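Local coordinates for F-actin-capping protein subunit alpha (Plasmodium berghei, PDB 7A0H) that probably caps the fast-growing barbed ends of actin filaments, working as an atypical homodimer, and blocks subunit exchange there without severing the filament, at residues Ile58-Glu63 with Ile68-Glu73. Numbering follows the deposited sequence.
Sequences ILIPFE and IIICKE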
loop_
_atom_site.group_PDB
_atom_site.type_symbol
_atom_site.label_atom_id
_atom_site.label_comp_id
_atom_site.label_asym_id
_atom_site.label_seq_id
_atom_site.Cartn_x
_atom_site.Cartn_y
_atom_site.Cartn_z
ATOM N N ILE A 58 6.334 5.652 17.455
ATOM C CA ILE A 58 7.528 4.834 17.269
ATOM C C ILE A 58 8.201 4.633 18.621
ATOM O O ILE A 58 8.383 5.577 19.400
ATOM C CB ILE A 58 8.488 5.533 16.278
ATOM C CG1 ILE A 58 8.018 5.419 14.814
ATOM C CG2 ILE A 58 9.957 5.074 16.400
ATOM C CD1 ILE A 58 7.534 4.108 14.477
ATOM N N LEU A 59 8.727 3.443 18.817
ATOM C CA LEU A 59 9.551 3.113 19.956
ATOM C C LEU A 59 11.044 3.181 19.683
ATOM O O LEU A 59 11.543 2.461 18.820
ATOM C CB LEU A 59 9.277 1.673 20.395
ATOM C CG LEU A 59 7.825 1.247 20.752
ATOM C CD1 LEU A 59 7.922 -0.198 21.244
ATOM C CD2 LEU A 59 7.303 2.241 21.776
ATOM N N ILE A 60 11.757 3.866 20.560
ATOM C CA ILE A 60 13.213 3.916 20.527
ATOM C C ILE A 60 13.737 3.279 21.800
ATOM O O ILE A 60 13.400 3.709 22.893
ATOM C CB ILE A 60 13.753 5.349 20.368
ATOM C CG1 ILE A 60 13.358 5.805 18.971
ATOM C CG2 ILE A 60 15.259 5.320 20.581
ATOM C CD1 ILE A 60 13.649 7.210 18.676
ATOM N N PRO A 61 14.550 2.263 21.693
ATOM C CA PRO A 61 15.074 1.607 22.887
ATOM C C PRO A 61 16.018 2.500 23.657
ATOM O O PRO A 61 16.840 3.230 23.087
ATOM C CB PRO A 61 15.873 0.428 22.308
ATOM C CG PRO A 61 15.383 0.264 20.940
ATOM C CD PRO A 61 14.989 1.613 20.456
ATOM N N PHE A 62 15.933 2.375 24.971
ATOM C CA PHE A 62 16.652 3.235 25.893
ATOM C C PHE A 62 17.279 2.345 26.946
ATOM O O PHE A 62 16.593 1.510 27.531
ATOM C CB PHE A 62 15.672 4.278 26.468
ATOM C CG PHE A 62 16.279 5.127 27.499
ATOM C CD1 PHE A 62 17.525 5.668 27.297
ATOM C CD2 PHE A 62 15.588 5.443 28.640
ATOM C CE1 PHE A 62 18.105 6.450 28.253
ATOM C CE2 PHE A 62 16.152 6.229 29.594
ATOM C CZ PHE A 62 17.413 6.740 29.398
ATOM N N GLU A 63 18.587 2.448 27.111
ATOM C CA GLU A 63 19.282 1.598 28.078
ATOM C C GLU A 63 18.891 0.146 27.816
ATOM O O GLU A 63 18.520 -0.229 26.697
ATOM C CB GLU A 63 19.003 2.083 29.484
ATOM C CG GLU A 63 19.701 3.384 29.840
ATOM C CD GLU A 63 19.328 3.902 31.224
ATOM O OE1 GLU A 63 18.118 3.954 31.544
ATOM O OE2 GLU A 63 20.245 4.252 32.004
ATOM N N ILE A 68 11.754 4.851 24.835
ATOM C CA ILE A 68 11.232 6.198 24.695
ATOM C C ILE A 68 10.182 6.058 23.636
ATOM O O ILE A 68 10.402 5.348 22.642
ATOM C CB ILE A 68 12.316 7.211 24.234
ATOM C CG1 ILE A 68 13.423 7.388 25.269
ATOM C CG2 ILE A 68 11.650 8.544 23.946
ATOM C CD1 ILE A 68 12.913 8.110 26.508
ATOM N N ILE A 69 9.051 6.723 23.822
ATOM C CA ILE A 69 8.000 6.661 22.818
ATOM C C ILE A 69 7.877 8.023 22.177
ATOM O O ILE A 69 7.684 9.027 22.873
ATOM C CB ILE A 69 6.669 6.221 23.397
ATOM C CG1 ILE A 69 6.830 5.026 24.340
ATOM C CG2 ILE A 69 5.775 5.845 22.246
ATOM C CD1 ILE A 69 5.516 4.611 24.836
ATOM N N ILE A 70 7.958 8.055 20.849
ATOM C CA ILE A 70 7.982 9.288 20.122
ATOM C C ILE A 70 6.592 9.626 19.686
ATOM O O ILE A 70 6.020 8.884 18.893
ATOM C CB ILE A 70 8.856 9.185 18.865
ATOM C CG1 ILE A 70 10.237 8.578 19.083
ATOM C CG2 ILE A 70 9.021 10.530 18.304
ATOM C CD1 ILE A 70 11.032 9.290 20.112
ATOM N N CYS A 71 6.070 10.780 20.099
ATOM C CA CYS A 71 4.747 11.201 19.629
ATOM C C CYS A 71 4.548 12.616 20.138
ATOM O O CYS A 71 5.300 13.059 21.012
ATOM C CB CYS A 71 3.637 10.288 20.190
ATOM S SG CYS A 71 3.712 10.187 22.052
ATOM N N LYS A 72 3.441 13.257 19.715
ATOM C CA LYS A 72 3.170 14.613 20.195
ATOM C C LYS A 72 3.254 14.688 21.698
ATOM O O LYS A 72 3.880 15.587 22.264
ATOM C CB LYS A 72 1.763 15.069 19.840
ATOM C CG LYS A 72 1.399 15.122 18.435
ATOM C CD LYS A 72 -0.084 15.384 18.334
ATOM C CE LYS A 72 -0.484 15.467 16.866
ATOM N NZ LYS A 72 -1.932 15.734 16.738
ATOM N N GLU A 73 2.535 13.773 22.359
ATOM C CA GLU A 73 2.290 13.837 23.799
ATOM C C GLU A 73 3.587 13.708 24.592
ATOM O O GLU A 73 3.683 14.213 25.726
ATOM C CB GLU A 73 1.256 12.739 24.138
ATOM C CG GLU A 73 -0.155 13.099 23.630
ATOM C CD GLU A 73 -0.517 12.612 22.186
ATOM O OE1 GLU A 73 0.222 11.832 21.529
ATOM O OE2 GLU A 73 -1.584 13.057 21.688
#
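With CG1 of I60 set anti to its carbonyl carbon (chi1 -68°) and the chain extended beyond it (chi2 173°), the CD1 methyl of I60 reaches diagonally across to the other strand and meets CD1 of I70 at 3.6 Å. I70 has the same first torsion well but is folded back at chi2, -56°, so the two side chains meet at a slant, and CG1 of I70 also lies against CD1 of I60. On the opposite face of the hairpin L59 and I69 run abreast; CD2 of L59 rests between the two branches of I69, 3.8 Å from CG1 and 3.9 Å from CG2. Near the turn, CB of F62 packs on CG1 of I68 at 4.0 Å.

Between the two layers of side chains the backbones pair in antiparallel fashion. I60 and I68 form a hydrogen-bonded pair: I60 N gives a bond to I68 O (2.9 Å), and I68 N returns one to I60 O (2.8 Å). L59 and I69 are the non-hydrogen-bonded pair that follows, and CA of L59 adds a C-H...O contact to I68 O. Farther along, I70 N bonds to I58 O.

The two strands, 58-62 and 66-70, make a small hairpin just after helix 39-55, sandwiched between two larger antiparallel sheets. I60, I68 and I70, together with F62, pack on strands 87-92 and 97-103, touching V91, A89 and V98 among others, whereas L59 and I69 turn to strand 170-183 of the five-stranded sheet, against C178 and L176.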